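Proto-oncogene tyrosine-protein kinase receptor Ret (Danio rerio, PDB 7AMK) is a receptor tyrosine kinase whose cadherin-like extracellular domains probably take part in recognising GDNF-family ligands held by GFR-alpha co-receptors. Local coordinates at residues L1-E10 with L23-E34. The protein carries 4 engineered substitutions. Residues are numbered along the deposited sequence; the frame is centred on the assembly and turned at random.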
ATOM      1  N   LEU A   1      32.736 -35.591   3.593  1.00 39.96           N
ATOM      2  CA  LEU A   1      32.150 -36.411   4.650  1.00 27.01           C
ATOM      3  C   LEU A   1      31.035 -35.661   5.347  1.00 22.46           C
ATOM      4  O   LEU A   1      31.167 -34.494   5.655  1.00 23.15           O
ATOM      5  CB  LEU A   1      33.227 -36.825   5.655  1.00 30.66           C
ATOM      6  CG  LEU A   1      34.455 -37.544   5.059  1.00 45.61           C
ATOM      7  CD1 LEU A   1      35.581 -37.710   6.103  1.00 35.86           C
ATOM      8  CD2 LEU A   1      34.116 -38.893   4.381  1.00 32.85           C
ATOM      9  N   TYR A   2      29.902 -36.317   5.561  1.00 27.39           N
ATOM     10  CA  TYR A   2      28.914 -35.757   6.470  1.00 25.26           C
ATOM     11  C   TYR A   2      28.251 -36.898   7.207  1.00 19.83           C
ATOM     12  O   TYR A   2      28.380 -38.062   6.829  1.00 23.37           O
ATOM     13  CB  TYR A   2      27.861 -34.891   5.759  1.00 33.46           C
ATOM     14  CG  TYR A   2      26.920 -35.644   4.821  1.00 35.02           C
ATOM     15  CD1 TYR A   2      27.304 -35.931   3.527  1.00 29.14           C
ATOM     16  CD2 TYR A   2      25.650 -36.077   5.250  1.00 34.14           C
ATOM     17  CE1 TYR A   2      26.471 -36.595   2.652  1.00 31.63           C
ATOM     18  CE2 TYR A   2      24.792 -36.756   4.380  1.00 32.07           C
ATOM     19  CZ  TYR A   2      25.217 -37.014   3.066  1.00 38.20           C
ATOM     20  OH  TYR A   2      24.419 -37.688   2.144  1.00 33.09           O
ATOM     21  N   PHE A   3      27.558 -36.546   8.278  1.00 28.90           N
ATOM     22  CA  PHE A   3      26.952 -37.513   9.174  1.00 23.32           C
ATOM     23  C   PHE A   3      25.457 -37.586   8.919  1.00 16.38           C
ATOM     24  O   PHE A   3      24.769 -36.559   9.005  1.00 18.94           O
ATOM     25  CB  PHE A   3      27.225 -37.116  10.617  1.00 26.36           C
ATOM     26  CG  PHE A   3      28.671 -37.219  11.021  1.00 25.70           C
ATOM     27  CD1 PHE A   3      29.303 -38.442  11.077  1.00 22.62           C
ATOM     28  CD2 PHE A   3      29.379 -36.090  11.394  1.00 30.90           C
ATOM     29  CE1 PHE A   3      30.625 -38.541  11.470  1.00 32.42           C
ATOM     30  CE2 PHE A   3      30.711 -36.175  11.787  1.00 30.82           C
ATOM     31  CZ  PHE A   3      31.331 -37.399  11.831  1.00 32.50           C
ATOM     32  N   PRO A   4      24.912 -38.747   8.563  1.00 16.84           N
ATOM     33  CA  PRO A   4      23.461 -38.855   8.384  1.00 16.73           C
ATOM     34  C   PRO A   4      22.674 -38.849   9.699  1.00 24.15           C
ATOM     35  O   PRO A   4      21.441 -38.911   9.674  1.00 14.25           O
ATOM     36  CB  PRO A   4      23.315 -40.195   7.661  1.00 20.24           C
ATOM     37  CG  PRO A   4      24.502 -41.005   8.171  1.00 23.35           C
ATOM     38  CD  PRO A   4      25.617 -39.983   8.182  1.00 19.80           C
ATOM     39  N   GLN A   5      23.356 -38.732  10.833  1.00 16.70           N
ATOM     40  CA  GLN A   5      22.766 -38.920  12.143  1.00 21.08           C
ATOM     41  C   GLN A   5      23.554 -38.058  13.126  1.00 27.44           C
ATOM     42  O   GLN A   5      24.781 -38.166  13.190  1.00 23.27           O
ATOM     43  CB  GLN A   5      22.828 -40.411  12.503  1.00 26.43           C
ATOM     44  CG  GLN A   5      22.187 -40.763  13.809  1.00 30.77           C
ATOM     45  CD  GLN A   5      22.076 -42.259  14.030  1.00 28.25           C
ATOM     46  OE1 GLN A   5      22.155 -43.054  13.089  1.00 32.00           O
ATOM     47  NE2 GLN A   5      21.890 -42.648  15.286  1.00 29.91           N
ATOM     48  N   ARG A   6      22.872 -37.184  13.877  1.00 29.04           N
ATOM     49  CA  ARG A   6      23.568 -36.257  14.777  1.00 27.32           C
ATOM     50  C   ARG A   6      23.858 -36.835  16.157  1.00 26.93           C
ATOM     51  O   ARG A   6      24.727 -36.308  16.862  1.00 31.76           O
ATOM     52  CB  ARG A   6      22.751 -34.965  14.975  1.00 28.65           C
ATOM     53  CG  ARG A   6      22.940 -33.902  13.898  1.00 41.00           C
ATOM     54  N   LEU A   7      23.160 -37.891  16.564  1.00 26.62           N
ATOM     55  CA  LEU A   7      23.255 -38.404  17.922  0.63 27.52           C
ATOM     56  C   LEU A   7      23.164 -39.922  17.899  1.00 23.60           C
ATOM     57  O   LEU A   7      22.273 -40.482  17.260  1.00 25.94           O
ATOM     58  CB  LEU A   7      22.145 -37.808  18.792  0.63 30.04           C
ATOM     59  CG  LEU A   7      21.935 -38.383  20.189  0.63 31.34           C
ATOM     60  CD1 LEU A   7      23.125 -38.070  21.045  0.63 25.43           C
ATOM     61  CD2 LEU A   7      20.675 -37.811  20.805  0.63 30.03           C
ATOM     62  N   TYR A   8      24.089 -40.583  18.582  1.00 27.21           N
ATOM     63  CA  TYR A   8      24.005 -42.020  18.795  1.00 21.66           C
ATOM     64  C   TYR A   8      23.737 -42.263  20.269  1.00 26.65           C
ATOM     65  O   TYR A   8      24.146 -41.472  21.126  1.00 26.12           O
ATOM     66  CB  TYR A   8      25.277 -42.750  18.363  1.00 24.78           C
ATOM     67  CG  TYR A   8      25.528 -42.752  16.873  1.00 19.74           C
ATOM     68  CD1 TYR A   8      26.172 -41.679  16.254  1.00 23.33           C
ATOM     69  CD2 TYR A   8      25.136 -43.828  16.086  1.00 22.38           C
ATOM     70  CE1 TYR A   8      26.394 -41.675  14.892  1.00 19.77           C
ATOM     71  CE2 TYR A   8      25.362 -43.842  14.721  1.00 17.33           C
ATOM     72  CZ  TYR A   8      25.978 -42.764  14.132  1.00 16.19           C
ATOM     73  OH  TYR A   8      26.197 -42.774  12.786  1.00 20.21           O
ATOM     74  N   THR A   9      23.030 -43.352  20.571  1.00 19.75           N
ATOM     75  CA  THR A   9      22.766 -43.682  21.963  1.00 31.95           C
ATOM     76  C   THR A   9      22.876 -45.183  22.158  1.00 30.92           C
ATOM     77  O   THR A   9      22.677 -45.966  21.228  1.00 29.34           O
ATOM     78  CB  THR A   9      21.383 -43.187  22.445  1.00 32.08           C
ATOM     79  OG1 THR A   9      20.335 -43.873  21.738  1.00 30.67           O
ATOM     80  CG2 THR A   9      21.252 -41.706  22.204  1.00 25.16           C
ATOM     81  N   GLU A  10      23.219 -45.568  23.381  1.00 31.99           N
ATOM     82  CA  GLU A  10      23.231 -46.965  23.775  1.00 28.80           C
ATOM     83  C   GLU A  10      23.379 -47.033  25.285  1.00 31.08           C
ATOM     84  O   GLU A  10      23.721 -46.045  25.941  1.00 27.68           O
ATOM     85  CB  GLU A  10      24.351 -47.751  23.082  1.00 25.91           C
ATOM     86  CG  GLU A  10      23.887 -48.600  21.889  1.00 29.54           C
ATOM     87  CD  GLU A  10      22.947 -49.759  22.280  1.00 40.14           C
ATOM     88  OE1 GLU A  10      22.624 -49.937  23.486  1.00 42.61           O
ATOM     89  OE2 GLU A  10      22.531 -50.500  21.367  1.00 27.98           O
ATOM     90  N   LEU A  23      28.731 -49.904  19.058  1.00 19.10           N
ATOM     91  CA  LEU A  23      27.965 -49.323  17.968  1.00 22.94           C
ATOM     92  C   LEU A  23      28.956 -48.909  16.890  1.00 18.62           C
ATOM     93  O   LEU A  23      30.170 -48.917  17.103  1.00 21.95           O
ATOM     94  CB  LEU A  23      27.113 -48.129  18.434  1.00 17.48           C
ATOM     95  CG  LEU A  23      27.824 -47.022  19.240  1.00 21.38           C
ATOM     96  CD1 LEU A  23      28.608 -46.008  18.367  1.00 17.84           C
ATOM     97  CD2 LEU A  23      26.843 -46.299  20.155  1.00 25.81           C
ATOM     98  N   GLN A  24      28.417 -48.555  15.728  1.00 23.08           N
ATOM     99  CA  GLN A  24      29.196 -48.151  14.565  1.00 17.89           C
ATOM    100  C   GLN A  24      28.739 -46.772  14.100  1.00 20.47           C
ATOM    101  O   GLN A  24      27.572 -46.595  13.726  1.00 18.67           O
ATOM    102  CB  GLN A  24      29.048 -49.171  13.443  1.00 18.28           C
ATOM    103  CG  GLN A  24      29.886 -48.823  12.221  1.00 20.37           C
ATOM    104  CD  GLN A  24      29.519 -49.694  11.044  1.00 25.62           C
ATOM    105  OE1 GLN A  24      28.878 -50.729  11.220  1.00 26.33           O
ATOM    106  NE2 GLN A  24      29.904 -49.271   9.829  1.00 21.45           N
ATOM    107  N   VAL A  25      29.648 -45.791  14.179  1.00 21.40           N
ATOM    108  CA  VAL A  25      29.432 -44.435  13.666  1.00 17.44           C
ATOM    109  C   VAL A  25      29.595 -44.459  12.155  1.00 20.20           C
ATOM    110  O   VAL A  25      30.580 -45.009  11.639  1.00 20.07           O
ATOM    111  CB  VAL A  25      30.445 -43.456  14.285  1.00 19.37           C
ATOM    112  CG1 VAL A  25      30.410 -42.113  13.578  1.00 18.28           C
ATOM    113  CG2 VAL A  25      30.215 -43.293  15.761  1.00 18.22           C
ATOM    114  N   ILE A  26      28.657 -43.836  11.435  1.00 17.26           N
ATOM    115  CA  ILE A  26      28.647 -43.834   9.974  1.00 20.29           C
ATOM    116  C   ILE A  26      29.057 -42.464   9.450  1.00 21.09           C
ATOM    117  O   ILE A  26      28.564 -41.432   9.929  1.00 17.29           O
ATOM    118  CB  ILE A  26      27.271 -44.215   9.409  1.00 19.32           C
ATOM    119  CG1 ILE A  26      26.852 -45.584   9.919  1.00 18.97           C
ATOM    120  CG2 ILE A  26      27.291 -44.154   7.863  1.00 16.44           C
ATOM    121  CD1 ILE A  26      27.618 -46.700   9.284  1.00 21.54           C
ATOM    122  N   SER A  27      29.929 -42.453   8.444  1.00 18.36           N
ATOM    123  CA  SER A  27      30.238 -41.231   7.713  1.00 23.11           C
ATOM    124  C   SER A  27      29.962 -41.470   6.240  1.00 21.47           C
ATOM    125  O   SER A  27      30.373 -42.493   5.691  1.00 32.87           O
ATOM    126  CB  SER A  27      31.702 -40.810   7.903  1.00 31.90           C
ATOM    127  OG  SER A  27      31.974 -39.534   7.333  1.00 28.38           O
ATOM    128  N   MET A  28      29.259 -40.553   5.599  1.00 18.99           N
ATOM    129  CA  MET A  28      28.976 -40.710   4.184  1.00 23.12           C
ATOM    130  C   MET A  28      29.932 -39.883   3.334  1.00 27.44           C
ATOM    131  O   MET A  28      30.255 -38.738   3.672  1.00 26.62           O
ATOM    132  CB  MET A  28      27.532 -40.357   3.898  1.00 24.68           C
ATOM    133  CG  MET A  28      26.647 -41.404   4.553  1.00 22.10           C
ATOM    134  SD  MET A  28      25.117 -41.538   3.731  1.00 37.58           S
ATOM    135  CE  MET A  28      25.611 -42.304   2.183  1.00 24.05           C
ATOM    136  N   ARG A  29      30.414 -40.494   2.256  1.00 36.85           N
ATOM    137  CA  ARG A  29      31.349 -39.837   1.354  1.00 42.53           C
ATOM    138  C   ARG A  29      30.624 -38.857   0.447  1.00 40.53           C
ATOM    139  O   ARG A  29      29.582 -39.172  -0.137  1.00 37.58           O
ATOM    140  CB  ARG A  29      32.089 -40.870   0.509  1.00 31.41           C
ATOM    141  CG  ARG A  29      32.913 -41.845   1.327  1.00 35.41           C
ATOM    142  CD  ARG A  29      33.082 -43.161   0.592  1.00 51.43           C
ATOM    143  NE  ARG A  29      34.344 -43.840   0.879  1.00 50.01           N
ATOM    144  CZ  ARG A  29      34.530 -44.728   1.849  1.00 50.87           C
ATOM    145  NH1 ARG A  29      33.569 -45.024   2.715  1.00 41.12           N
ATOM    146  NH2 ARG A  29      35.710 -45.339   1.951  1.00 55.18           N
ATOM    147  N   GLU A  30      31.178 -37.661   0.341  1.00 37.88           N
ATOM    148  CA  GLU A  30      30.678 -36.692  -0.613  1.00 39.49           C
ATOM    149  C   GLU A  30      31.367 -36.787  -1.969  1.00 33.69           C
ATOM    150  O   GLU A  30      30.981 -36.065  -2.893  1.00 33.70           O
ATOM    151  CB  GLU A  30      30.811 -35.294  -0.027  1.00 39.29           C
ATOM    152  CG  GLU A  30      29.734 -35.031   1.023  1.00 35.57           C
ATOM    153  CD  GLU A  30      29.987 -33.769   1.788  1.00 40.73           C
ATOM    154  OE1 GLU A  30      31.102 -33.638   2.325  1.00 47.83           O
ATOM    155  OE2 GLU A  30      29.089 -32.904   1.843  1.00 53.82           O
ATOM    156  N   PHE A  31      32.355 -37.666  -2.111  1.00 29.55           N
ATOM    157  CA  PHE A  31      33.064 -37.900  -3.364  1.00 45.11           C
ATOM    158  C   PHE A  31      33.641 -39.308  -3.295  1.00 44.38           C
ATOM    159  O   PHE A  31      33.921 -39.807  -2.197  1.00 37.11           O
ATOM    160  CB  PHE A  31      34.167 -36.847  -3.637  1.00 31.17           C
ATOM    161  CG  PHE A  31      35.507 -37.183  -3.047  1.00 32.30           C
ATOM    162  N   PRO A  32      33.796 -39.984  -4.437  1.00 42.19           N
ATOM    163  CA  PRO A  32      34.084 -41.431  -4.393  1.00 49.03           C
ATOM    164  C   PRO A  32      35.439 -41.791  -3.788  1.00 43.67           C
ATOM    165  O   PRO A  32      35.543 -42.842  -3.140  1.00 50.69           O
ATOM    166  CB  PRO A  32      33.984 -41.849  -5.868  1.00 52.36           C
ATOM    167  CG  PRO A  32      33.107 -40.790  -6.499  1.00 39.36           C
ATOM    168  CD  PRO A  32      33.523 -39.520  -5.809  1.00 39.68           C
ATOM    169  N   THR A  33      36.475 -40.964  -3.947  1.00 40.34           N
ATOM    170  CA  THR A  33      37.758 -41.289  -3.327  1.00 46.44           C
ATOM    171  C   THR A  33      37.885 -40.799  -1.881  1.00 47.60           C
ATOM    172  O   THR A  33      38.872 -41.134  -1.213  1.00 40.97           O
ATOM    173  CB  THR A  33      38.925 -40.739  -4.165  1.00 41.46           C
ATOM    174  OG1 THR A  33      38.798 -39.320  -4.302  1.00 47.11           O
ATOM    175  CG2 THR A  33      38.951 -41.387  -5.565  1.00 42.81           C
ATOM    176  N   GLU A  34      36.916 -40.037  -1.372  1.00 39.53           N
ATOM    177  CA  GLU A  34      36.974 -39.575   0.010  1.00 38.36           C
ATOM    178  C   GLU A  34      36.943 -40.770   0.966  1.00 38.58           C
ATOM    179  O   GLU A  34      36.078 -41.640   0.857  1.00 49.37           O
ATOM    180  CB  GLU A  34      35.810 -38.615   0.289  1.00 39.42           C
ATOM    181  CG  GLU A  34      36.050 -37.671   1.458  1.00 43.48           C
ATOM    182  CD  GLU A  34      34.922 -36.663   1.696  1.00 44.72           C
ATOM    183  OE1 GLU A  34      33.722 -37.023   1.591  1.00 40.09           O
ATOM    184  OE2 GLU A  34      35.245 -35.495   2.013  1.00 46.01           O
TER
HETATM  185  O   HOH W   1      25.948 -40.038  11.466  1.00 27.64           O
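With chi1 at 67°, Tyr2 sets its CG between its own backbone N and carbonyl carbon, and the ring lies alongside Met28, whose CB sits over one face, 4.3 Å from the ring centroid in a CH-pi contact. Met28 SD adds an oblique Met-aromatic contact, while Glu30 CG meets the ring edge near its plane. Glu34, its CG anti to the backbone N (chi1 -157°), stretches its carboxylate to the first modelled residue: Leu1 N forms salt bridges to Glu34 OE1 (2.7 Å) and to Glu30 OE1 (2.8 Å). Glu30 N also donates to Glu34 OE1, from the opposite face of the carboxylate to Leu1 N. Next to this cluster, Tyr2 and Met28 form a single antiparallel hydrogen-bonded bridge, Met28 N to Tyr2 O being 2.9 Å and nearly straight. Further along, Tyr8 OH accepts from Ile26 N at 3.0 Å, and a water donates to this hydroxyl and to Gln5 O. Val25 CG2 and Gln5 NE2 lie over opposite faces of the Tyr8 ring. Phe3 turns its edge to Ile26 O, its ring also packing on Val91 and Val107 in the first cadherin-like domain, whereas Pro4 and Met28 pack on Leu149 of the following cadherin domain, so that the paired segments line the boundary between the two domains. A positively charged terminal amine between two carboxylates would probably favour their ionised forms; the two salt bridges, with the single backbone bridge beside them, probably hold the start of the chain against residues 28-34.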